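Local coordinates for ESX secretion system protein EccC (Thermomonospora curvata, PDB 4NH0) that forms part of a type VII secretion machine that exports proteins including EsxA and EsxB, has weak ATPase activity and might be its translocase subunit, at residues L337-V342 with T418-L423; H684-V689 with E706-G711; I977-S982 with L1042-Y1047. All blocks are in the same frame, centred on the assembly; numbering follows the deposited sequence.

Followed from the N terminus, the three contacts come in series, none nested in or crossing another, and each falls in a different FtsK domain. Interaction 1, in FtsK 1, closes a long excursion, a little under half of it helical, by pairing two inner parallel strands of the central sheet. Interaction 2, in FtsK 2, closes a much shorter loop, joining the turn that follows helix 669-683 to the approach of the edge strand 710-714. Interaction 3, in FtsK 3, again pairs two parallel strands and reaches the bound ATP. The domains follow one another along an extended chain: centres of interactions 1 and 2 are about 52 Å apart, those of interactions 2 and 3 about 53 Å.

Interaction 1: L337-V342 with T418-L423; sequences LNFVLV and TLFIVL
Val340 turns CG2 against the methyls of Leu419, its CG2 lying 3.6 Å from Leu419 CD1. With CG1 anti to the backbone N (chi1 177°), CG2 sits beside that nitrogen, which turns it toward the leucine one position before Ile421, the direct partner of Val340 in the register. The backbone of Val340 is gripped from the same strand at both polar atoms: its N donates to Phe420 O at 2.9 Å, and its O accepts from Val422 N. These are the middle members of a regular parallel series that begins with Asn338 N on Thr418 O and continues with Phe420 N on Asn338 O, a nearly straight bond of 175° at the hydrogen.

Val342 closes the series through its N, bonded to Val422 O. On the face shared with Val340, its CG1 packs 3.8 Å from Leu423 CG, the two side chains meeting at a slant.

Phe420 points to the other face, where it meets Phe339 rim against rim: CD2 of Phe420 lies 3.5 Å from CE1 of Phe339, each atom near the plane of the other ring, so the pair is not stacked. One face of the Phe420 ring receives Val422 CG2, set toward its rim. The Val422 side chain lies alongside Leu341, its CG2 3.9 Å from Leu341 CD2.

Strand 337-343 lies between strand 418-424 and strand 359-364 in the parallel part of the FtsK 1 sheet. Phe339 and Phe420 pack against helix 317-329, which begins at the predicted P-loop lysine, Lys317, while helix 371-394 covers Val342 and Leu419 on the other face. Strand 418-424 leads directly to Glu425, the inferred active-site residue, as a Walker B strand does in P-loop NTPases, and its other side adjoins strand 452-458.

Interaction 2: H684-V689 with E706-G711; sequences HTPQEV and ELPHVG
His709 presents one face of its imidazole to the ring of Pro686, whose CG stands 3.7 Å from the ring centroid and only 9° off the normal, a CH-pi contact almost over the centre. The rotation of the imidazole is fixed at its edge as well. NE2 donates to His684 O at 2.7 Å; the acceptor lies close to the imidazole plane, although the donor approaches from above the carbonyl plane. Along another part of the rim, Val689 CG2 comes to 3.5 Å from His709 CD2. Pro686 also packs against Pro708, its CG 3.6 Å from Pro708 CB, and the two pyrrolidine rings lie at a slant to each other.

The turn that carries this proline is held by several internal bonds. Thr685 O accepts from both Glu688 N and Val689 N, while the Glu688 carboxylate reaches back, OE2 taking the N-H of Thr685 at 2.9 Å; it also forms a salt bridge with Arg627.

His709 additionally touches Phe691 of strand 689-694 and Ile888 of helix 877-891. The arrangement is structural packing at the base of the FtsK 2 sheet, away from the annotated sites: a helix-to-strand turn and the approach to an edge strand meet where parallel strands of this P-loop NTPase fold begin, at the end opposite the nucleotide-binding loop.

Interaction 3: I977-S982 with L1042-Y1047; sequences IFIDYS and LVVDDY
Leu1042 opens the contact by bringing CD1 over the backbone of Ile977, where it lies 4.0 Å from Ile977 CG2; CG stands opposite the leucine's own nitrogen (chi1 -178°), which carries the methyl toward the neighbouring strand. Val1043 supplies two backbone bonds, its N donating to Ile977 O at 3.0 Å and its O accepting from Ile979 N at 2.9 Å. Its side chain lies alongside Phe978 on the face opposite Leu1042, with CB 3.8 Å from Phe978 CD2. Val1044 returns to the Leu1042 face and runs beside Ile979, CG2 3.8 Å from Ile979 CD1.

Asp1045 N continues the parallel pairing by donating to Ile979 O. Its carboxylate lies beside that of Asp980, the two planes only 11° apart, and each has a partner elsewhere: OD2 of Asp1045 accepts from Ser955 OG of the ATP-binding loop, and OD2 of Asp980 takes the N-H of Leu985. At Asp1046 the backbone leaves the extended strand with positive phi (55°), and the side chain heads toward Ser982, whose OG donates to Asp1046 OD2 at 2.9 Å from above the carboxylate plane. Asp1046 touches the bound ATP, and the nearest atom of its side chain is about 4 Å from the magnesium ion. With an alanine in its place, the Ser982 hydroxyl would probably lose this acceptor and the nucleotide pocket negative charge near the magnesium ion. A hydrophobic strand ending in two acidic residues beside the P-loop is arranged as in a Walker B motif.

Strand 974-980 is flanked by strand 1039-1045 and strand 994-998, and strand 1072-1078 lies beyond strand 1039-1045. Helix 1001-1017 packs on Ile977, whereas on the other face Phe978 and Asp1045 both meet Leu985.

Interaction 1: L337-V342 with T418-L423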
ATOM      1  N   LEU A 337      33.192   6.352  28.854  1.00 77.57           N
ATOM      2  CA  LEU A 337      31.931   6.353  29.589  1.00 72.20           C
ATOM      3  C   LEU A 337      30.769   6.930  28.786  1.00 74.12           C
ATOM      4  O   LEU A 337      30.839   8.057  28.296  1.00 63.54           O
ATOM      5  CB  LEU A 337      32.087   7.130  30.896  1.00 59.35           C
ATOM      6  CG  LEU A 337      30.847   7.207  31.786  1.00 50.38           C
ATOM      7  CD1 LEU A 337      30.373   5.814  32.156  1.00 57.16           C
ATOM      8  CD2 LEU A 337      31.138   8.022  33.032  1.00 53.83           C
ATOM      9  N   ASN A 338      29.698   6.151  28.663  1.00 62.71           N
ATOM     10  CA  ASN A 338      28.479   6.611  28.007  1.00 64.51           C
ATOM     11  C   ASN A 338      27.258   6.433  28.902  1.00 67.23           C
ATOM     12  O   ASN A 338      27.203   5.509  29.712  1.00 70.36           O
ATOM     13  CB  ASN A 338      28.268   5.874  26.683  1.00 65.55           C
ATOM     14  CG  ASN A 338      29.201   6.359  25.591  1.00 78.74           C
ATOM     15  OD1 ASN A 338      29.843   7.399  25.724  1.00 77.56           O
ATOM     16  ND2 ASN A 338      29.272   5.609  24.498  1.00 64.31           N
ATOM     17  N   PHE A 339      26.278   7.318  28.749  1.00 71.09           N
ATOM     18  CA  PHE A 339      25.084   7.288  29.588  1.00 66.86           C
ATOM     19  C   PHE A 339      23.823   6.916  28.818  1.00 58.86           C
ATOM     20  O   PHE A 339      23.684   7.227  27.637  1.00 69.11           O
ATOM     21  CB  PHE A 339      24.865   8.644  30.262  1.00 75.04           C
ATOM     22  CG  PHE A 339      25.934   9.018  31.245  1.00 75.80           C
ATOM     23  CD1 PHE A 339      25.980   8.426  32.495  1.00 69.67           C
ATOM     24  CD2 PHE A 339      26.877   9.978  30.928  1.00 63.65           C
ATOM     25  CE1 PHE A 339      26.959   8.774  33.403  1.00 74.37           C
ATOM     26  CE2 PHE A 339      27.857  10.329  31.832  1.00 64.31           C
ATOM     27  CZ  PHE A 339      27.899   9.727  33.071  1.00 75.62           C
ATOM     28  N   VAL A 340      22.909   6.242  29.507  1.00 59.66           N
ATOM     29  CA  VAL A 340      21.549   6.058  29.021  1.00 56.04           C
ATOM     30  C   VAL A 340      20.599   6.545  30.106  1.00 71.31           C
ATOM     31  O   VAL A 340      20.339   5.841  31.080  1.00 74.91           O
ATOM     32  CB  VAL A 340      21.242   4.594  28.669  1.00 63.59           C
ATOM     33  CG1 VAL A 340      19.789   4.447  28.246  1.00 61.33           C
ATOM     34  CG2 VAL A 340      22.163   4.112  27.564  1.00 65.43           C
ATOM     35  N   LEU A 341      20.099   7.763  29.937  1.00 60.50           N
ATOM     36  CA  LEU A 341      19.282   8.400  30.958  1.00 56.73           C
ATOM     37  C   LEU A 341      17.799   8.166  30.700  1.00 58.67           C
ATOM     38  O   LEU A 341      17.254   8.618  29.696  1.00 70.84           O
ATOM     39  CB  LEU A 341      19.591   9.895  31.014  1.00 62.50           C
ATOM     40  CG  LEU A 341      21.089  10.193  31.120  1.00 61.42           C
ATOM     41  CD1 LEU A 341      21.359  11.687  31.093  1.00 65.94           C
ATOM     42  CD2 LEU A 341      21.670   9.560  32.374  1.00 63.67           C
ATOM     43  N   VAL A 342      17.153   7.452  31.617  1.00 59.47           N
ATOM     44  CA  VAL A 342      15.764   7.055  31.438  1.00 61.23           C
ATOM     45  C   VAL A 342      14.874   7.511  32.590  1.00 71.98           C
ATOM     46  O   VAL A 342      15.193   7.291  33.757  1.00 68.85           O
ATOM     47  CB  VAL A 342      15.640   5.526  31.295  1.00 65.25           C
ATOM     48  CG1 VAL A 342      14.190   5.124  31.089  1.00 66.67           C
ATOM     49  CG2 VAL A 342      16.502   5.027  30.149  1.00 62.52           C
ATOM     50  N   THR A 418      32.328   2.005  29.255  1.00 72.19           N
ATOM     51  CA  THR A 418      31.365   1.398  30.161  1.00 74.85           C
ATOM     52  C   THR A 418      30.038   2.126  30.021  1.00 65.49           C
ATOM     53  O   THR A 418      30.010   3.329  29.766  1.00 62.86           O
ATOM     54  CB  THR A 418      31.830   1.447  31.626  1.00 68.15           C
ATOM     55  OG1 THR A 418      32.102   2.803  31.997  1.00 83.10           O
ATOM     56  CG2 THR A 418      33.086   0.616  31.815  1.00 76.59           C
ATOM     57  N   LEU A 419      28.940   1.399  30.177  1.00 58.43           N
ATOM     58  CA  LEU A 419      27.622   1.995  30.024  1.00 51.77           C
ATOM     59  C   LEU A 419      26.935   2.174  31.370  1.00 65.17           C
ATOM     60  O   LEU A 419      26.747   1.214  32.114  1.00 65.16           O
ATOM     61  CB  LEU A 419      26.752   1.143  29.101  1.00 67.57           C
ATOM     62  CG  LEU A 419      25.411   1.770  28.724  1.00 64.19           C
ATOM     63  CD1 LEU A 419      25.638   3.096  28.026  1.00 53.45           C
ATOM     64  CD2 LEU A 419      24.604   0.831  27.846  1.00 62.00           C
ATOM     65  N   PHE A 420      26.566   3.412  31.677  1.00 65.62           N
ATOM     66  CA  PHE A 420      25.841   3.709  32.905  1.00 57.61           C
ATOM     67  C   PHE A 420      24.376   3.975  32.590  1.00 55.90           C
ATOM     68  O   PHE A 420      24.047   4.925  31.881  1.00 64.84           O
ATOM     69  CB  PHE A 420      26.455   4.911  33.623  1.00 62.30           C
ATOM     70  CG  PHE A 420      25.996   5.066  35.045  1.00 58.98           C
ATOM     71  CD1 PHE A 420      25.456   3.993  35.734  1.00 62.86           C
ATOM     72  CD2 PHE A 420      26.094   6.287  35.690  1.00 55.76           C
ATOM     73  CE1 PHE A 420      25.031   4.135  37.040  1.00 65.46           C
ATOM     74  CE2 PHE A 420      25.669   6.433  36.994  1.00 63.87           C
ATOM     75  CZ  PHE A 420      25.136   5.355  37.669  1.00 66.95           C
ATOM     76  N   ILE A 421      23.498   3.130  33.116  1.00 57.50           N
ATOM     77  CA  ILE A 421      22.071   3.263  32.861  1.00 57.10           C
ATOM     78  C   ILE A 421      21.335   3.785  34.088  1.00 63.69           C
ATOM     79  O   ILE A 421      21.330   3.148  35.139  1.00 57.95           O
ATOM     80  CB  ILE A 421      21.451   1.926  32.434  1.00 64.45           C
ATOM     81  CG1 ILE A 421      22.205   1.353  31.234  1.00 67.47           C
ATOM     82  CG2 ILE A 421      19.980   2.106  32.102  1.00 55.26           C
ATOM     83  CD1 ILE A 421      21.682   0.015  30.770  1.00 58.24           C
ATOM     84  N   VAL A 422      20.717   4.950  33.942  1.00 60.36           N
ATOM     85  CA  VAL A 422      19.968   5.564  35.030  1.00 55.90           C
ATOM     86  C   VAL A 422      18.474   5.543  34.731  1.00 67.96           C
ATOM     87  O   VAL A 422      17.982   6.344  33.937  1.00 82.08           O
ATOM     88  CB  VAL A 422      20.419   7.012  35.274  1.00 54.63           C
ATOM     89  CG1 VAL A 422      19.752   7.572  36.515  1.00 48.63           C
ATOM     90  CG2 VAL A 422      21.930   7.076  35.408  1.00 53.10           C
ATOM     91  N   LEU A 423      17.756   4.623  35.367  1.00 57.94           N
ATOM     92  CA  LEU A 423      16.322   4.498  35.150  1.00 63.42           C
ATOM     93  C   LEU A 423      15.554   5.026  36.356  1.00 70.83           C
ATOM     94  O   LEU A 423      15.556   4.411  37.422  1.00 79.53           O
ATOM     95  CB  LEU A 423      15.948   3.037  34.872  1.00 61.33           C
ATOM     96  CG  LEU A 423      14.677   2.750  34.065  1.00 62.75           C
ATOM     97  CD1 LEU A 423      14.690   1.318  33.565  1.00 52.38           C
ATOM     98  CD2 LEU A 423      13.414   3.009  34.872  1.00 68.75           C
TER

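Interaction 2: H684-V689 with E706-G711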
ATOM      1  N   HIS A 684      12.046   3.689 -12.735  1.00 71.99           N
ATOM      2  CA  HIS A 684      11.755   3.097 -14.035  1.00 62.81           C
ATOM      3  C   HIS A 684      11.242   4.132 -15.024  1.00 67.83           C
ATOM      4  O   HIS A 684      10.680   5.155 -14.636  1.00 71.86           O
ATOM      5  CB  HIS A 684      10.732   1.969 -13.893  1.00 61.66           C
ATOM      6  CG  HIS A 684      11.137   0.902 -12.925  1.00 59.25           C
ATOM      7  ND1 HIS A 684      10.999   1.043 -11.562  1.00 69.41           N
ATOM      8  CD2 HIS A 684      11.677  -0.323 -13.124  1.00 60.87           C
ATOM      9  CE1 HIS A 684      11.437  -0.049 -10.962  1.00 71.12           C
ATOM     10  NE2 HIS A 684      11.855  -0.892 -11.888  1.00 63.08           N
ATOM     11  N   THR A 685      11.443   3.857 -16.308  1.00 64.96           N
ATOM     12  CA  THR A 685      10.930   4.710 -17.369  1.00 59.83           C
ATOM     13  C   THR A 685       9.538   4.231 -17.769  1.00 65.43           C
ATOM     14  O   THR A 685       9.212   3.061 -17.580  1.00 68.63           O
ATOM     15  CB  THR A 685      11.866   4.707 -18.595  1.00 66.04           C
ATOM     16  OG1 THR A 685      11.805   3.432 -19.246  1.00 61.24           O
ATOM     17  CG2 THR A 685      13.297   4.989 -18.174  1.00 86.60           C
ATOM     18  N   PRO A 686       8.707   5.136 -18.312  1.00 69.83           N
ATOM     19  CA  PRO A 686       7.348   4.782 -18.743  1.00 58.22           C
ATOM     20  C   PRO A 686       7.297   3.649 -19.769  1.00 58.32           C
ATOM     21  O   PRO A 686       6.231   3.079 -19.986  1.00 60.06           O
ATOM     22  CB  PRO A 686       6.834   6.085 -19.356  1.00 65.96           C
ATOM     23  CG  PRO A 686       7.581   7.144 -18.641  1.00 66.80           C
ATOM     24  CD  PRO A 686       8.950   6.585 -18.410  1.00 66.30           C
ATOM     25  N   GLN A 687       8.429   3.336 -20.391  1.00 54.65           N
ATOM     26  CA  GLN A 687       8.503   2.217 -21.321  1.00 58.04           C
ATOM     27  C   GLN A 687       8.815   0.916 -20.592  1.00 69.73           C
ATOM     28  O   GLN A 687       8.724  -0.166 -21.169  1.00 75.17           O
ATOM     29  CB  GLN A 687       9.560   2.475 -22.395  1.00 59.30           C
ATOM     30  CG  GLN A 687       9.160   3.504 -23.432  1.00 63.28           C
ATOM     31  CD  GLN A 687      10.176   3.623 -24.549  1.00 80.44           C
ATOM     32  OE1 GLN A 687       9.868   3.371 -25.712  1.00 92.40           O
ATOM     33  NE2 GLN A 687      11.397   4.008 -24.199  1.00 69.48           N
ATOM     34  N   GLU A 688       9.186   1.030 -19.322  1.00 60.88           N
ATOM     35  CA  GLU A 688       9.526  -0.137 -18.519  1.00 42.63           C
ATOM     36  C   GLU A 688       8.365  -0.556 -17.625  1.00 44.78           C
ATOM     37  O   GLU A 688       8.186  -1.739 -17.344  1.00 49.27           O
ATOM     38  CB  GLU A 688      10.771   0.142 -17.675  1.00 48.62           C
ATOM     39  CG  GLU A 688      12.052   0.260 -18.484  1.00 60.17           C
ATOM     40  CD  GLU A 688      13.246   0.654 -17.639  1.00 67.22           C
ATOM     41  OE1 GLU A 688      14.356   0.152 -17.906  1.00 62.78           O
ATOM     42  OE2 GLU A 688      13.077   1.475 -16.713  1.00 67.71           O
ATOM     43  N   VAL A 689       7.582   0.420 -17.177  1.00 59.41           N
ATOM     44  CA  VAL A 689       6.411   0.143 -16.352  1.00 48.92           C
ATOM     45  C   VAL A 689       5.202   0.954 -16.809  1.00 46.94           C
ATOM     46  O   VAL A 689       5.343   2.064 -17.317  1.00 55.59           O
ATOM     47  CB  VAL A 689       6.675   0.442 -14.861  1.00 48.50           C
ATOM     48  CG1 VAL A 689       7.700  -0.524 -14.292  1.00 44.13           C
ATOM     49  CG2 VAL A 689       7.129   1.878 -14.677  1.00 61.60           C
ATOM     50  N   GLU A 706      -1.376  12.452 -14.534  1.00 74.17           N
ATOM     51  CA  GLU A 706      -0.539  13.150 -15.502  1.00 77.46           C
ATOM     52  C   GLU A 706       0.859  12.548 -15.586  1.00 79.25           C
ATOM     53  O   GLU A 706       1.698  13.019 -16.352  1.00 77.74           O
ATOM     54  CB  GLU A 706      -0.451  14.638 -15.157  1.00 86.85           C
ATOM     55  CG  GLU A 706      -1.777  15.371 -15.281  1.00 99.32           C
ATOM     56  CD  GLU A 706      -1.655  16.852 -14.987  1.00114.54           C
ATOM     57  OE1 GLU A 706      -0.837  17.524 -15.650  1.00100.34           O
ATOM     58  OE2 GLU A 706      -2.377  17.344 -14.096  1.00119.98           O
ATOM     59  N   LEU A 707       1.107  11.511 -14.794  1.00 57.82           N
ATOM     60  CA  LEU A 707       2.359  10.773 -14.885  1.00 59.83           C
ATOM     61  C   LEU A 707       2.474  10.111 -16.250  1.00 60.23           C
ATOM     62  O   LEU A 707       1.484   9.623 -16.791  1.00 72.49           O
ATOM     63  CB  LEU A 707       2.454   9.716 -13.783  1.00 60.61           C
ATOM     64  CG  LEU A 707       3.035  10.140 -12.436  1.00 52.48           C
ATOM     65  CD1 LEU A 707       2.905   9.012 -11.432  1.00 45.37           C
ATOM     66  CD2 LEU A 707       4.488  10.548 -12.593  1.00 53.32           C
ATOM     67  N   PRO A 708       3.686  10.096 -16.815  1.00 47.67           N
ATOM     68  CA  PRO A 708       3.899   9.417 -18.094  1.00 66.87           C
ATOM     69  C   PRO A 708       3.851   7.901 -17.940  1.00 59.63           C
ATOM     70  O   PRO A 708       3.764   7.181 -18.933  1.00 69.89           O
ATOM     71  CB  PRO A 708       5.291   9.890 -18.512  1.00 61.94           C
ATOM     72  CG  PRO A 708       5.977  10.197 -17.228  1.00 57.71           C
ATOM     73  CD  PRO A 708       4.914  10.738 -16.317  1.00 56.11           C
ATOM     74  N   HIS A 709       3.901   7.429 -16.698  1.00 61.62           N
ATOM     75  CA  HIS A 709       3.878   5.998 -16.416  1.00 67.66           C
ATOM     76  C   HIS A 709       2.458   5.445 -16.368  1.00 58.83           C
ATOM     77  O   HIS A 709       2.240   4.262 -16.623  1.00 57.24           O
ATOM     78  CB  HIS A 709       4.591   5.703 -15.096  1.00 59.77           C
ATOM     79  CG  HIS A 709       6.032   6.109 -15.084  1.00 54.99           C
ATOM     80  ND1 HIS A 709       6.434   7.422 -14.972  1.00 59.68           N
ATOM     81  CD2 HIS A 709       7.165   5.374 -15.168  1.00 60.27           C
ATOM     82  CE1 HIS A 709       7.753   7.479 -14.987  1.00 63.04           C
ATOM     83  NE2 HIS A 709       8.222   6.249 -15.106  1.00 61.91           N
ATOM     84  N   VAL A 710       1.491   6.294 -16.035  1.00 55.06           N
ATOM     85  CA  VAL A 710       0.101   5.861 -15.988  1.00 59.42           C
ATOM     86  C   VAL A 710      -0.565   6.064 -17.342  1.00 67.47           C
ATOM     87  O   VAL A 710      -0.165   6.931 -18.119  1.00 74.59           O
ATOM     88  CB  VAL A 710      -0.699   6.606 -14.902  1.00 55.76           C
ATOM     89  CG1 VAL A 710       0.022   6.529 -13.567  1.00 48.08           C
ATOM     90  CG2 VAL A 710      -0.926   8.050 -15.301  1.00 64.35           C
ATOM     91  N   GLY A 711      -1.578   5.253 -17.625  1.00 54.02           N
ATOM     92  CA  GLY A 711      -2.277   5.331 -18.893  1.00 55.39           C
ATOM     93  C   GLY A 711      -3.761   5.557 -18.711  1.00 64.84           C
ATOM     94  O   GLY A 711      -4.441   6.036 -19.617  1.00 76.67           O
TER

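Interaction 3: I977-S982 with L1042-Y1047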
ATOM      1  N   ILE A 977     -37.714  -6.405 -49.568  1.00 65.80           N
ATOM      2  CA  ILE A 977     -39.015  -5.754 -49.467  1.00 59.40           C
ATOM      3  C   ILE A 977     -39.067  -4.945 -48.177  1.00 66.57           C
ATOM      4  O   ILE A 977     -38.816  -5.473 -47.095  1.00 67.34           O
ATOM      5  CB  ILE A 977     -40.172  -6.764 -49.494  1.00 59.55           C
ATOM      6  CG1 ILE A 977     -40.235  -7.463 -50.851  1.00 71.43           C
ATOM      7  CG2 ILE A 977     -41.491  -6.065 -49.213  1.00 72.41           C
ATOM      8  CD1 ILE A 977     -41.373  -8.434 -50.985  1.00 77.66           C
ATOM      9  N   PHE A 978     -39.391  -3.663 -48.295  1.00 71.32           N
ATOM     10  CA  PHE A 978     -39.321  -2.755 -47.158  1.00 66.56           C
ATOM     11  C   PHE A 978     -40.692  -2.359 -46.624  1.00 72.81           C
ATOM     12  O   PHE A 978     -41.629  -2.132 -47.388  1.00 86.95           O
ATOM     13  CB  PHE A 978     -38.544  -1.493 -47.537  1.00 70.04           C
ATOM     14  CG  PHE A 978     -37.106  -1.746 -47.885  1.00 74.47           C
ATOM     15  CD1 PHE A 978     -36.748  -2.141 -49.162  1.00 70.46           C
ATOM     16  CD2 PHE A 978     -36.114  -1.584 -46.936  1.00 81.17           C
ATOM     17  CE1 PHE A 978     -35.425  -2.373 -49.484  1.00 75.22           C
ATOM     18  CE2 PHE A 978     -34.790  -1.814 -47.252  1.00 78.73           C
ATOM     19  CZ  PHE A 978     -34.446  -2.209 -48.527  1.00 73.65           C
ATOM     20  N   ILE A 979     -40.796  -2.281 -45.303  1.00 76.12           N
ATOM     21  CA  ILE A 979     -41.967  -1.712 -44.650  1.00 64.91           C
ATOM     22  C   ILE A 979     -41.514  -0.534 -43.801  1.00 72.03           C
ATOM     23  O   ILE A 979     -41.140  -0.695 -42.640  1.00 78.50           O
ATOM     24  CB  ILE A 979     -42.705  -2.740 -43.777  1.00 58.53           C
ATOM     25  CG1 ILE A 979     -43.094  -3.959 -44.610  1.00 47.13           C
ATOM     26  CG2 ILE A 979     -43.942  -2.115 -43.150  1.00 67.13           C
ATOM     27  CD1 ILE A 979     -43.889  -4.984 -43.846  1.00 46.24           C
ATOM     28  N   ASP A 980     -41.538   0.653 -44.395  1.00 69.30           N
ATOM     29  CA  ASP A 980     -41.001   1.836 -43.743  1.00 71.28           C
ATOM     30  C   ASP A 980     -42.014   2.973 -43.748  1.00 75.76           C
ATOM     31  O   ASP A 980     -41.989   3.836 -44.624  1.00 88.13           O
ATOM     32  CB  ASP A 980     -39.706   2.267 -44.431  1.00 72.31           C
ATOM     33  CG  ASP A 980     -38.994   3.375 -43.692  1.00 88.46           C
ATOM     34  OD1 ASP A 980     -39.294   3.588 -42.499  1.00103.44           O
ATOM     35  OD2 ASP A 980     -38.127   4.035 -44.302  1.00 83.16           O
ATOM     36  N   TYR A 981     -42.904   2.963 -42.759  1.00 79.42           N
ATOM     37  CA  TYR A 981     -43.944   3.978 -42.635  1.00 79.16           C
ATOM     38  C   TYR A 981     -43.363   5.381 -42.506  1.00 78.28           C
ATOM     39  O   TYR A 981     -43.896   6.337 -43.066  1.00 93.19           O
ATOM     40  CB  TYR A 981     -44.838   3.683 -41.429  1.00 83.92           C
ATOM     41  CG  TYR A 981     -45.798   2.532 -41.628  1.00 91.65           C
ATOM     42  CD1 TYR A 981     -46.072   2.040 -42.896  1.00 91.88           C
ATOM     43  CD2 TYR A 981     -46.437   1.945 -40.546  1.00102.40           C
ATOM     44  CE1 TYR A 981     -46.952   0.991 -43.080  1.00 99.60           C
ATOM     45  CE2 TYR A 981     -47.318   0.897 -40.719  1.00 97.00           C
ATOM     46  CZ  TYR A 981     -47.571   0.423 -41.988  1.00 98.42           C
ATOM     47  OH  TYR A 981     -48.449  -0.620 -42.162  1.00 92.19           O
ATOM     48  N   SER A 982     -42.268   5.496 -41.764  1.00 72.73           N
ATOM     49  CA  SER A 982     -41.630   6.786 -41.539  1.00 79.19           C
ATOM     50  C   SER A 982     -40.785   7.198 -42.735  1.00 79.37           C
ATOM     51  O   SER A 982     -40.303   8.329 -42.801  1.00 80.26           O
ATOM     52  CB  SER A 982     -40.766   6.742 -40.279  1.00 79.46           C
ATOM     53  OG  SER A 982     -41.544   6.431 -39.138  1.00 87.83           O
ATOM     54  N   LEU A1042     -37.133  -9.463 -45.592  1.00 70.67           N
ATOM     55  CA  LEU A1042     -38.193  -8.532 -45.233  1.00 59.01           C
ATOM     56  C   LEU A1042     -37.695  -7.543 -44.188  1.00 59.33           C
ATOM     57  O   LEU A1042     -37.572  -7.877 -43.011  1.00 64.38           O
ATOM     58  CB  LEU A1042     -39.418  -9.284 -44.719  1.00 54.82           C
ATOM     59  CG  LEU A1042     -40.626  -8.422 -44.351  1.00 61.54           C
ATOM     60  CD1 LEU A1042     -41.070  -7.597 -45.544  1.00 51.48           C
ATOM     61  CD2 LEU A1042     -41.764  -9.291 -43.852  1.00 57.20           C
ATOM     62  N   VAL A1043     -37.403  -6.326 -44.630  1.00 52.07           N
ATOM     63  CA  VAL A1043     -36.890  -5.294 -43.741  1.00 62.89           C
ATOM     64  C   VAL A1043     -38.021  -4.420 -43.214  1.00 65.82           C
ATOM     65  O   VAL A1043     -38.652  -3.683 -43.969  1.00 75.08           O
ATOM     66  CB  VAL A1043     -35.852  -4.409 -44.452  1.00 67.26           C
ATOM     67  CG1 VAL A1043     -35.414  -3.278 -43.546  1.00 50.27           C
ATOM     68  CG2 VAL A1043     -34.658  -5.242 -44.885  1.00 58.00           C
ATOM     69  N   VAL A1044     -38.272  -4.511 -41.913  1.00 62.40           N
ATOM     70  CA  VAL A1044     -39.357  -3.764 -41.291  1.00 64.94           C
ATOM     71  C   VAL A1044     -38.838  -2.773 -40.256  1.00 65.58           C
ATOM     72  O   VAL A1044     -38.252  -3.163 -39.248  1.00 68.99           O
ATOM     73  CB  VAL A1044     -40.370  -4.706 -40.616  1.00 58.98           C
ATOM     74  CG1 VAL A1044     -41.501  -3.905 -39.994  1.00 68.74           C
ATOM     75  CG2 VAL A1044     -40.912  -5.706 -41.619  1.00 60.88           C
ATOM     76  N   ASP A1045     -39.059  -1.490 -40.514  1.00 54.80           N
ATOM     77  CA  ASP A1045     -38.656  -0.441 -39.589  1.00 63.92           C
ATOM     78  C   ASP A1045     -39.882   0.107 -38.869  1.00 71.02           C
ATOM     79  O   ASP A1045     -40.970   0.157 -39.444  1.00 84.60           O
ATOM     80  CB  ASP A1045     -37.922   0.679 -40.329  1.00 66.76           C
ATOM     81  CG  ASP A1045     -37.122   1.571 -39.397  1.00 65.43           C
ATOM     82  OD1 ASP A1045     -37.362   1.535 -38.174  1.00 69.18           O
ATOM     83  OD2 ASP A1045     -36.252   2.316 -39.892  1.00 77.99           O
ATOM     84  N   ASP A1046     -39.694   0.514 -37.615  1.00 67.84           N
ATOM     85  CA  ASP A1046     -40.778   1.023 -36.779  1.00 65.44           C
ATOM     86  C   ASP A1046     -41.924   0.019 -36.696  1.00 67.85           C
ATOM     87  O   ASP A1046     -43.032   0.286 -37.158  1.00 87.51           O
ATOM     88  CB  ASP A1046     -41.285   2.367 -37.309  1.00 71.21           C
ATOM     89  CG  ASP A1046     -40.217   3.439 -37.288  1.00 69.46           C
ATOM     90  OD1 ASP A1046     -39.539   3.583 -36.250  1.00 63.64           O
ATOM     91  OD2 ASP A1046     -40.051   4.136 -38.311  1.00 82.16           O
ATOM     92  N   TYR A1047     -41.645  -1.135 -36.101  1.00 72.05           N
ATOM     93  CA  TYR A1047     -42.612  -2.224 -36.025  1.00 69.60           C
ATOM     94  C   TYR A1047     -43.789  -1.893 -35.114  1.00 75.71           C
ATOM     95  O   TYR A1047     -44.873  -2.456 -35.265  1.00 88.55           O
ATOM     96  CB  TYR A1047     -41.924  -3.504 -35.545  1.00 58.28           C
ATOM     97  CG  TYR A1047     -42.835  -4.708 -35.463  1.00 65.10           C
ATOM     98  CD1 TYR A1047     -43.174  -5.426 -36.601  1.00 56.14           C
ATOM     99  CD2 TYR A1047     -43.349  -5.132 -34.247  1.00 79.31           C
ATOM    100  CE1 TYR A1047     -44.004  -6.527 -36.531  1.00 63.63           C
ATOM    101  CE2 TYR A1047     -44.179  -6.232 -34.166  1.00 77.84           C
ATOM    102  CZ  TYR A1047     -44.503  -6.927 -35.312  1.00 76.62           C
ATOM    103  OH  TYR A1047     -45.330  -8.024 -35.235  1.00 75.25           O
TER